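Local coordinates for C2 toxin component I (Clostridium botulinum, PDB 2J3X), which is the enzymatic component of the binary C2 toxin, an ADP-ribosyltransferase that probably modifies the actin of target cells, at residues T31-N34 with N35-V39; Y234-Y237 with I238-S242. The protein carries 2 engineered substitutions. One frame throughout, in Å; residues are numbered along the deposited sequence. Where two conformers were deposited one is given.

Contact 1: T31-N34 with N35-V39; sequences TKLN and NLEEV. With SO4 (sulfate ion), chain S.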
loop_
_atom_site.group_PDB
_atom_site.type_symbol
_atom_site.label_atom_id
_atom_site.label_comp_id
_atom_site.label_asym_id
_atom_site.label_seq_id
_atom_site.Cartn_x
_atom_site.Cartn_y
_atom_site.Cartn_z
ATOM N N THR A 31 30.850 -5.970 -5.649
ATOM C CA THR A 31 31.620 -6.101 -6.915
ATOM C C THR A 31 30.815 -5.692 -8.145
ATOM O O THR A 31 31.391 -5.475 -9.214
ATOM C CB THR A 31 32.222 -7.478 -7.135
ATOM O OG1 THR A 31 31.201 -8.445 -7.425
ATOM C CG2 THR A 31 32.994 -7.909 -5.867
ATOM N N LYS A 32 29.489 -5.584 -7.997
ATOM C CA LYS A 32 28.644 -5.300 -9.136
ATOM C C LYS A 32 28.193 -3.832 -9.119
ATOM O O LYS A 32 27.443 -3.416 -10.019
ATOM C CB LYS A 32 27.404 -6.193 -9.120
ATOM C CG LYS A 32 27.701 -7.714 -9.186
ATOM C CD LYS A 32 26.428 -8.484 -8.927
ATOM C CE LYS A 32 26.620 -9.813 -8.243
ATOM N NZ LYS A 32 25.384 -10.590 -8.513
ATOM N N LEU A 33 28.616 -3.078 -8.103
ATOM C CA LEU A 33 28.087 -1.708 -7.945
ATOM C C LEU A 33 29.084 -0.626 -8.325
ATOM O O LEU A 33 30.301 -0.812 -8.194
ATOM C CB LEU A 33 27.630 -1.474 -6.492
ATOM C CG LEU A 33 26.676 -2.548 -5.961
ATOM C CD1 LEU A 33 26.198 -2.128 -4.584
ATOM C CD2 LEU A 33 25.515 -2.700 -6.922
ATOM N N ASN A 34 28.553 0.537 -8.708
ATOM C CA ASN A 34 29.367 1.710 -8.951
ATOM C C ASN A 34 29.472 2.481 -7.629
ATOM O O ASN A 34 28.762 2.135 -6.656
ATOM C CB ASN A 34 28.805 2.493 -10.146
ATOM C CG ASN A 34 27.442 3.127 -9.872
ATOM O OD1 ASN A 34 27.149 3.512 -8.744
ATOM N ND2 ASN A 34 26.634 3.311 -10.918
ATOM N N ASN A 35 30.353 3.481 -7.560
ATOM C CA ASN A 35 30.629 4.211 -6.324
ATOM C C ASN A 35 29.381 4.846 -5.715
ATOM O O ASN A 35 29.172 4.771 -4.513
ATOM C CB ASN A 35 31.683 5.318 -6.579
ATOM C CG ASN A 35 32.013 6.142 -5.321
ATOM O OD1 ASN A 35 32.387 5.602 -4.278
ATOM N ND2 ASN A 35 31.895 7.457 -5.432
ATOM N N LEU A 36 28.576 5.498 -6.549
ATOM C CA LEU A 36 27.338 6.146 -6.010
ATOM C C LEU A 36 26.343 5.141 -5.410
ATOM O O LEU A 36 25.759 5.383 -4.343
ATOM C CB LEU A 36 26.671 7.031 -7.042
ATOM C CG LEU A 36 27.555 8.278 -7.283
ATOM C CD1 LEU A 36 26.979 9.012 -8.461
ATOM C CD2 LEU A 36 27.681 9.190 -6.025
ATOM N N GLU A 37 26.180 4.008 -6.082
ATOM C CA GLU A 37 25.363 2.914 -5.521
ATOM C C GLU A 37 25.912 2.414 -4.200
ATOM O O GLU A 37 25.172 2.155 -3.247
ATOM C CB GLU A 37 25.323 1.753 -6.485
ATOM C CG GLU A 37 24.353 2.034 -7.665
ATOM C CD GLU A 37 24.650 1.234 -8.905
ATOM O OE1 GLU A 37 25.591 0.433 -8.900
ATOM O OE2 GLU A 37 23.966 1.473 -9.921
ATOM N N GLU A 38 27.220 2.208 -4.153
ATOM C CA GLU A 38 27.845 1.812 -2.890
ATOM C C GLU A 38 27.641 2.835 -1.775
ATOM O O GLU A 38 27.355 2.462 -0.641
ATOM C CB GLU A 38 29.358 1.551 -3.073
ATOM C CG GLU A 38 29.641 0.331 -3.936
ATOM C CD GLU A 38 31.104 -0.157 -3.826
ATOM O OE1 GLU A 38 31.812 0.291 -2.896
ATOM O OE2 GLU A 38 31.523 -0.996 -4.651
ATOM N N VAL A 39 27.802 4.112 -2.101
ATOM C CA VAL A 39 27.628 5.171 -1.109
ATOM C C VAL A 39 26.186 5.115 -0.615
ATOM O O VAL A 39 25.936 5.123 0.595
ATOM C CB VAL A 39 27.962 6.551 -1.681
ATOM C CG1 VAL A 39 27.556 7.675 -0.701
ATOM C CG2 VAL A 39 29.444 6.629 -2.034
HETATM S S SO4 S . 32.400 3.751 -10.489
HETATM O O1 SO4 S . 33.658 4.470 -10.688
HETATM O O2 SO4 S . 32.225 2.727 -11.514
HETATM O O3 SO4 S . 32.407 3.122 -9.169
HETATM O O4 SO4 S . 31.306 4.706 -10.597
#

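Contact 2: Y234-Y237 with I238-S242; sequences YGDY and ISKLS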
loop_
_atom_site.group_PDB
_atom_site.type_symbol
_atom_site.label_atom_id
_atom_site.label_comp_id
_atom_site.label_asym_id
_atom_site.label_seq_id
_atom_site.Cartn_x
_atom_site.Cartn_y
_atom_site.Cartn_z
ATOM N N TYR A 234 -9.625 -2.756 -21.554
ATOM C CA TYR A 234 -10.822 -2.005 -21.958
ATOM C C TYR A 234 -10.714 -1.418 -23.352
ATOM O O TYR A 234 -11.544 -0.569 -23.745
ATOM C CB TYR A 234 -11.146 -0.899 -20.905
ATOM C CG TYR A 234 -11.666 -1.580 -19.635
ATOM C CD1 TYR A 234 -13.050 -1.817 -19.470
ATOM C CD2 TYR A 234 -10.755 -2.073 -18.636
ATOM C CE1 TYR A 234 -13.510 -2.524 -18.354
ATOM C CE2 TYR A 234 -11.224 -2.750 -17.538
ATOM C CZ TYR A 234 -12.569 -2.944 -17.392
ATOM O OH TYR A 234 -13.056 -3.654 -16.317
ATOM N N GLY A 235 -9.726 -1.864 -24.131
ATOM C CA GLY A 235 -9.674 -1.464 -25.538
ATOM C C GLY A 235 -10.979 -1.727 -26.271
ATOM O O GLY A 235 -11.483 -0.824 -26.974
ATOM N N ASP A 236 -11.542 -2.931 -26.114
ATOM C CA ASP A 236 -12.769 -3.287 -26.822
ATOM C C ASP A 236 -14.037 -2.918 -26.079
ATOM O O ASP A 236 -15.128 -3.309 -26.479
ATOM C CB ASP A 236 -12.773 -4.758 -27.278
ATOM C CG ASP A 236 -12.868 -5.743 -26.129
ATOM O OD1 ASP A 236 -12.921 -5.300 -24.980
ATOM O OD2 ASP A 236 -12.869 -6.983 -26.412
ATOM N N TYR A 237 -13.902 -2.140 -25.008
ATOM C CA TYR A 237 -15.036 -1.870 -24.121
ATOM C C TYR A 237 -16.187 -1.159 -24.876
ATOM O O TYR A 237 -17.338 -1.627 -24.809
ATOM C CB TYR A 237 -14.570 -1.059 -22.902
ATOM C CG TYR A 237 -15.679 -0.680 -21.962
ATOM C CD1 TYR A 237 -16.407 -1.679 -21.318
ATOM C CD2 TYR A 237 -15.936 0.656 -21.643
ATOM C CE1 TYR A 237 -17.439 -1.350 -20.411
ATOM C CE2 TYR A 237 -16.980 0.986 -20.760
ATOM C CZ TYR A 237 -17.698 -0.021 -20.154
ATOM O OH TYR A 237 -18.698 0.279 -19.250
ATOM N N ILE A 238 -15.908 -0.074 -25.601
ATOM C CA ILE A 238 -16.993 0.620 -26.304
ATOM C C ILE A 238 -17.675 -0.282 -27.342
ATOM O O ILE A 238 -18.915 -0.251 -27.485
ATOM C CB ILE A 238 -16.522 1.987 -26.856
ATOM C CG1 ILE A 238 -16.250 2.914 -25.647
ATOM C CG2 ILE A 238 -17.570 2.645 -27.833
ATOM C CD1 ILE A 238 -15.631 4.280 -26.040
ATOM N N SER A 239 -16.885 -1.133 -28.024
ATOM C CA SER A 239 -17.428 -2.057 -29.022
ATOM C C SER A 239 -18.454 -2.975 -28.364
ATOM O O SER A 239 -19.278 -3.536 -29.068
ATOM C CB SER A 239 -16.309 -2.894 -29.665
ATOM O OG SER A 239 -15.969 -4.019 -28.835
ATOM N N LYS A 240 -18.397 -3.141 -27.041
ATOM C CA LYS A 240 -19.335 -4.084 -26.362
ATOM C C LYS A 240 -20.603 -3.440 -25.817
ATOM O O LYS A 240 -21.518 -4.174 -25.341
ATOM C CB LYS A 240 -18.653 -4.768 -25.183
ATOM C CG LYS A 240 -17.545 -5.779 -25.634
ATOM C CD LYS A 240 -16.883 -6.428 -24.453
ATOM C CE LYS A 240 -16.027 -7.591 -24.866
ATOM N NZ LYS A 240 -16.887 -8.828 -25.114
ATOM N N LEU A 241 -20.669 -2.123 -25.860
ATOM C CA LEU A 241 -21.789 -1.364 -25.277
ATOM C C LEU A 241 -22.903 -1.181 -26.327
ATOM O O LEU A 241 -22.614 -0.987 -27.507
ATOM C CB LEU A 241 -21.307 0.026 -24.854
ATOM C CG LEU A 241 -20.311 0.108 -23.678
ATOM C CD1 LEU A 241 -20.074 1.555 -23.262
ATOM C CD2 LEU A 241 -20.749 -0.756 -22.495
ATOM N N SER A 242 -24.159 -1.227 -25.896
ATOM C CA SER A 242 -25.250 -0.874 -26.803
ATOM C C SER A 242 -25.205 0.626 -27.032
ATOM O O SER A 242 -24.560 1.403 -26.273
ATOM C CB SER A 242 -26.603 -1.260 -26.172
ATOM O OG SER A 242 -26.868 -0.414 -25.053
HETATM O O HOH W 1 -12.796 1.310 -25.497
#

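Contact 1: T31-N34 with N35-V39
N34 and E37 exchange hydrogen bonds in a capping box at the start of helix 35-42. OD1 of N34 accepts from the backbone N of E37 at 2.9 Å, nearly in line with its own CG=OD1 bond. CG of N34 stands between its backbone N and carbonyl carbon (chi1 68°), which swings the amide back over the first turn. In return, OE1 of E37 takes the backbone N-H of N34 at 3.0 Å; the bond is straight at the hydrogen, but the donor lies well above the carboxylate plane. The amide and carboxylate are stacked with their planes 18° apart, CG of N34 lying 3.4 Å from OE1 of E37. The first regular helical bond, from E38 N to N34 O, is 2.9 Å long. Before the cap, CB of L33 rests 3.7 Å from CG of E38, and the L33 side chain also touches A88 of helix 77-90. K91 forms a salt bridge with OE1 of E37, giving that oxygen a second partner. A sulfate, probably from the crystallisation liquor, sits at the helix start, its O3 accepting from N35 N at 2.6 Å. The chemistry is that of a helix N-terminus: N34 satisfies the amide of E37, the sulfate takes up that of N35, and the helix dipole would favour both the anion and an ionised E37, whereas nearby E87 would tend to disfavour that charge.

Contact 2: Y234-Y237 with I238-S242
Directly after a type I beta turn running from Y234 to Y237, K240 N donates to Y237 O at 2.9 Å, closing a tight turn whose residues 238-240 have helical backbone angles without regular helical bonding. K240 N stands above the carbonyl plane of Y237, 58° out of it. The carbonyl of D236 is gripped by the side chain of S239, whose OG donates to D236 O at 2.6 Å; a weak bond from K240 N reaches the same oxygen. With OG lodged between its own backbone N and carbonyl carbon (chi1 82°), the S239 hydroxyl turns back to this acceptor. L241 lies over one face of the Y237 ring, its CD2 3.9 Å from CZ, while the phenol OH bonds to the carbonyl of A285, whose side chain L241 touches. The K240 chain crosses D236 at a slant, with CE 3.6 Å from OD2, and its bend at chi4 leaves NZ 4.6 Å from OD2. The salt bridge of D236 is instead made by OD1 with K289. The contact thus divides its chemistry: backbone carbonyls and a serine hydroxyl fold the link between helices 227-234 and 243-254, while the tyrosine ring and leucine turn its apolar side toward helix 273-286.

In the fold
Both contacts are local, lie toward the surface and shape links between consecutive helices, yet they belong to different ADP-ribosyltransferase-like regions of the chain, their centres about 49 Å apart. Contact 1 occupies the junction between helices 15-30 and 35-42 and works as a helix start, with reciprocal side-chain-to-backbone bonds and a sulfate bound at the N35 amide. Contact 2 bends the chain before helix 243-254 begins; turn bonds fix its path, and a leucine lies over a buried aromatic ring, whereas the apolar part of contact 1 is L33 against E38 and A88. Among the residues that touch, one is buried in each: E37 and Y237. In both, a lysine from beyond the segments, K91 or K289, pairs with an acidic residue.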